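NK CELL activating receptor (Homo sapiens, PDB 1HKF) acts as a cytotoxicity-activating receptor that may help activated natural killer cells lyse tumour cells, and is seen here as its extracellular V-type immunoglobulin domain. Local coordinates at residues 93-96 / 97-101. Numbering follows the deposited sequence.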
ATOM      1  N   GLU A  93      -9.987  12.153  -1.156  1.00 34.65           N
ATOM      2  CA  GLU A  93     -10.246  12.460  -2.555  1.00 36.20           C
ATOM      3  C   GLU A  93      -9.269  13.513  -3.104  1.00 35.85           C
ATOM      4  O   GLU A  93      -8.803  13.386  -4.245  1.00 35.29           O
ATOM      5  CB  GLU A  93     -11.693  12.949  -2.687  1.00 38.29           C
ATOM      6  CG  GLU A  93     -12.178  13.263  -4.114  1.00 44.15           C
ATOM      7  CD  GLU A  93     -13.534  14.017  -4.126  1.00 45.21           C
ATOM      8  OE1 GLU A  93     -13.559  15.264  -4.400  1.00 46.66           O
ATOM      9  OE2 GLU A  93     -14.554  13.352  -3.847  1.00 44.42           O
ATOM     10  N   GLU A  94      -8.961  14.514  -2.273  1.00 35.23           N
ATOM     11  CA  GLU A  94      -8.089  15.619  -2.595  1.00 35.98           C
ATOM     12  C   GLU A  94      -6.642  15.233  -2.789  1.00 35.55           C
ATOM     13  O   GLU A  94      -5.845  16.068  -3.224  1.00 35.10           O
ATOM     14  CB  GLU A  94      -8.118  16.680  -1.509  1.00 39.44           C
ATOM     15  CG  GLU A  94      -9.397  17.470  -1.427  1.00 44.88           C
ATOM     16  CD  GLU A  94     -10.514  16.701  -0.740  1.00 47.48           C
ATOM     17  OE1 GLU A  94     -10.226  15.615  -0.161  1.00 46.22           O
ATOM     18  OE2 GLU A  94     -11.678  17.206  -0.778  1.00 50.20           O
ATOM     19  N   ASP A  95      -6.292  14.003  -2.436  1.00 34.11           N
ATOM     20  CA  ASP A  95      -4.933  13.566  -2.641  1.00 34.21           C
ATOM     21  C   ASP A  95      -4.741  13.167  -4.102  1.00 33.20           C
ATOM     22  O   ASP A  95      -3.614  12.937  -4.547  1.00 35.11           O
ATOM     23  CB  ASP A  95      -4.590  12.358  -1.758  1.00 34.19           C
ATOM     24  CG  ASP A  95      -4.553  12.706  -0.283  1.00 34.74           C
ATOM     25  OD1 ASP A  95      -4.100  13.838   0.079  1.00 34.40           O
ATOM     26  OD2 ASP A  95      -4.967  11.816   0.503  1.00 33.76           O
ATOM     27  N   SER A  96      -5.827  13.075  -4.837  1.00 31.71           N
ATOM     28  CA  SER A  96      -5.770  12.657  -6.222  1.00 32.02           C
ATOM     29  C   SER A  96      -4.910  13.627  -6.981  1.00 31.75           C
ATOM     30  O   SER A  96      -4.921  14.825  -6.706  1.00 29.58           O
ATOM     31  CB  SER A  96      -7.186  12.604  -6.830  1.00 32.18           C
ATOM     32  OG  SER A  96      -7.842  11.369  -6.503  1.00 33.59           O
ATOM     33  N   GLY A  97      -4.155  13.119  -7.941  1.00 31.38           N
ATOM     34  CA  GLY A  97      -3.289  14.026  -8.684  1.00 31.21           C
ATOM     35  C   GLY A  97      -1.999  13.348  -9.131  1.00 30.37           C
ATOM     36  O   GLY A  97      -1.850  12.111  -9.005  1.00 29.18           O
ATOM     37  N   HIS A  98      -1.082  14.152  -9.679  1.00 29.95           N
ATOM     38  CA  HIS A  98       0.204  13.632 -10.188  1.00 28.33           C
ATOM     39  C   HIS A  98       1.248  13.791  -9.110  1.00 26.34           C
ATOM     40  O   HIS A  98       1.300  14.811  -8.436  1.00 23.07           O
ATOM     41  CB  HIS A  98       0.647  14.418 -11.436  1.00 30.42           C
ATOM     42  CG  HIS A  98      -0.030  13.974 -12.696  1.00 31.12           C
ATOM     43  ND1 HIS A  98      -1.018  14.708 -13.309  1.00 32.74           N
ATOM     44  CD2 HIS A  98       0.089  12.831 -13.419  1.00 33.85           C
ATOM     45  CE1 HIS A  98      -1.486  14.040 -14.350  1.00 33.09           C
ATOM     46  NE2 HIS A  98      -0.835  12.894 -14.439  1.00 33.92           N
ATOM     47  N   TYR A  99       2.089  12.782  -8.979  1.00 27.09           N
ATOM     48  CA  TYR A  99       3.153  12.762  -7.978  1.00 29.07           C
ATOM     49  C   TYR A  99       4.419  12.216  -8.626  1.00 29.89           C
ATOM     50  O   TYR A  99       4.361  11.530  -9.645  1.00 31.94           O
ATOM     51  CB  TYR A  99       2.800  11.773  -6.828  1.00 28.80           C
ATOM     52  CG  TYR A  99       1.659  12.191  -5.896  1.00 27.78           C
ATOM     53  CD1 TYR A  99       0.330  12.080  -6.283  1.00 26.50           C
ATOM     54  CD2 TYR A  99       1.932  12.737  -4.659  1.00 27.62           C
ATOM     55  CE1 TYR A  99      -0.712  12.514  -5.452  1.00 28.51           C
ATOM     56  CE2 TYR A  99       0.901  13.179  -3.790  1.00 30.33           C
ATOM     57  CZ  TYR A  99      -0.423  13.065  -4.201  1.00 31.07           C
ATOM     58  OH  TYR A  99      -1.436  13.528  -3.353  1.00 31.90           O
ATOM     59  N   TRP A 100       5.550  12.466  -7.990  1.00 29.83           N
ATOM     60  CA  TRP A 100       6.831  11.921  -8.445  1.00 28.99           C
ATOM     61  C   TRP A 100       7.615  11.480  -7.234  1.00 28.42           C
ATOM     62  O   TRP A 100       7.613  12.156  -6.213  1.00 26.89           O
ATOM     63  CB  TRP A 100       7.739  12.981  -9.078  1.00 30.56           C
ATOM     64  CG  TRP A 100       7.284  13.631 -10.335  1.00 30.59           C
ATOM     65  CD1 TRP A 100       6.373  14.630 -10.449  1.00 31.50           C
ATOM     66  CD2 TRP A 100       7.776  13.373 -11.637  1.00 29.46           C
ATOM     67  NE1 TRP A 100       6.270  15.016 -11.754  1.00 34.18           N
ATOM     68  CE2 TRP A 100       7.126  14.255 -12.507  1.00 31.83           C
ATOM     69  CE3 TRP A 100       8.721  12.474 -12.161  1.00 30.76           C
ATOM     70  CZ2 TRP A 100       7.385  14.278 -13.891  1.00 32.24           C
ATOM     71  CZ3 TRP A 100       8.984  12.490 -13.537  1.00 29.53           C
ATOM     72  CH2 TRP A 100       8.314  13.387 -14.384  1.00 31.55           C
ATOM     73  N   CYS A 101       8.269  10.341  -7.347  1.00 29.03           N
ATOM     74  CA  CYS A 101       9.194   9.974  -6.310  1.00 32.51           C
ATOM     75  C   CYS A 101      10.532  10.441  -7.010  1.00 32.33           C
ATOM     76  O   CYS A 101      10.745  10.186  -8.198  1.00 29.64           O
ATOM     77  CB  CYS A 101       9.156   8.478  -6.020  1.00 34.59           C
ATOM     78  SG  CYS A 101       9.728   7.512  -7.402  1.00 42.81           S
TER
HETATM   79  O   HOH W   1      -1.698  14.942  -1.187  1.00 38.99           O
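Tyr99 and Asp95 form a tyrosine corner, a local contact between a strand tyrosine and the backbone of the residue four places earlier, at the turn leading into strand 97-104 of this V-set domain. The phenol OH donates to the carbonyl of Asp95, with Tyr99 OH 2.6 Å from Asp95 O. It reaches the oxygen in the carbonyl plane, on a lone pair, at a C=O...O angle of 125°. Asp95 O in turn lies at the edge of the ring, in its plane, 3.1 Å from Tyr99 CE1. With CG anti to its own carbonyl carbon (chi1 -70°), Tyr99 directs its ring edge-first back toward the turn, bringing OH to Asp95 O. A water spans the same two residues, donating to Tyr99 OH at 2.6 Å and to Asp95 OD1 at 2.9 Å; the hydroxyl has two partners, which should limit its rotation. The other carboxylate oxygen, Asp95 OD2, accepts from the backbone N of Arg92 and makes a salt bridge to Arg72, the pair familiar from V domains. One turn of 3-10 helix, 93-95, is closed by Ser96 N bonding to Glu93 O at 3.1 Å, while Ser96 OG also bonds Val121 N. Strand 97-104 runs between strands 43-49 and 111-121, the Tyr99 ring meeting Trp46 and touching Met88 of strand 83-88 in the facing sheet, and Cys101 forms the disulfide to Cys32 across the sandwich.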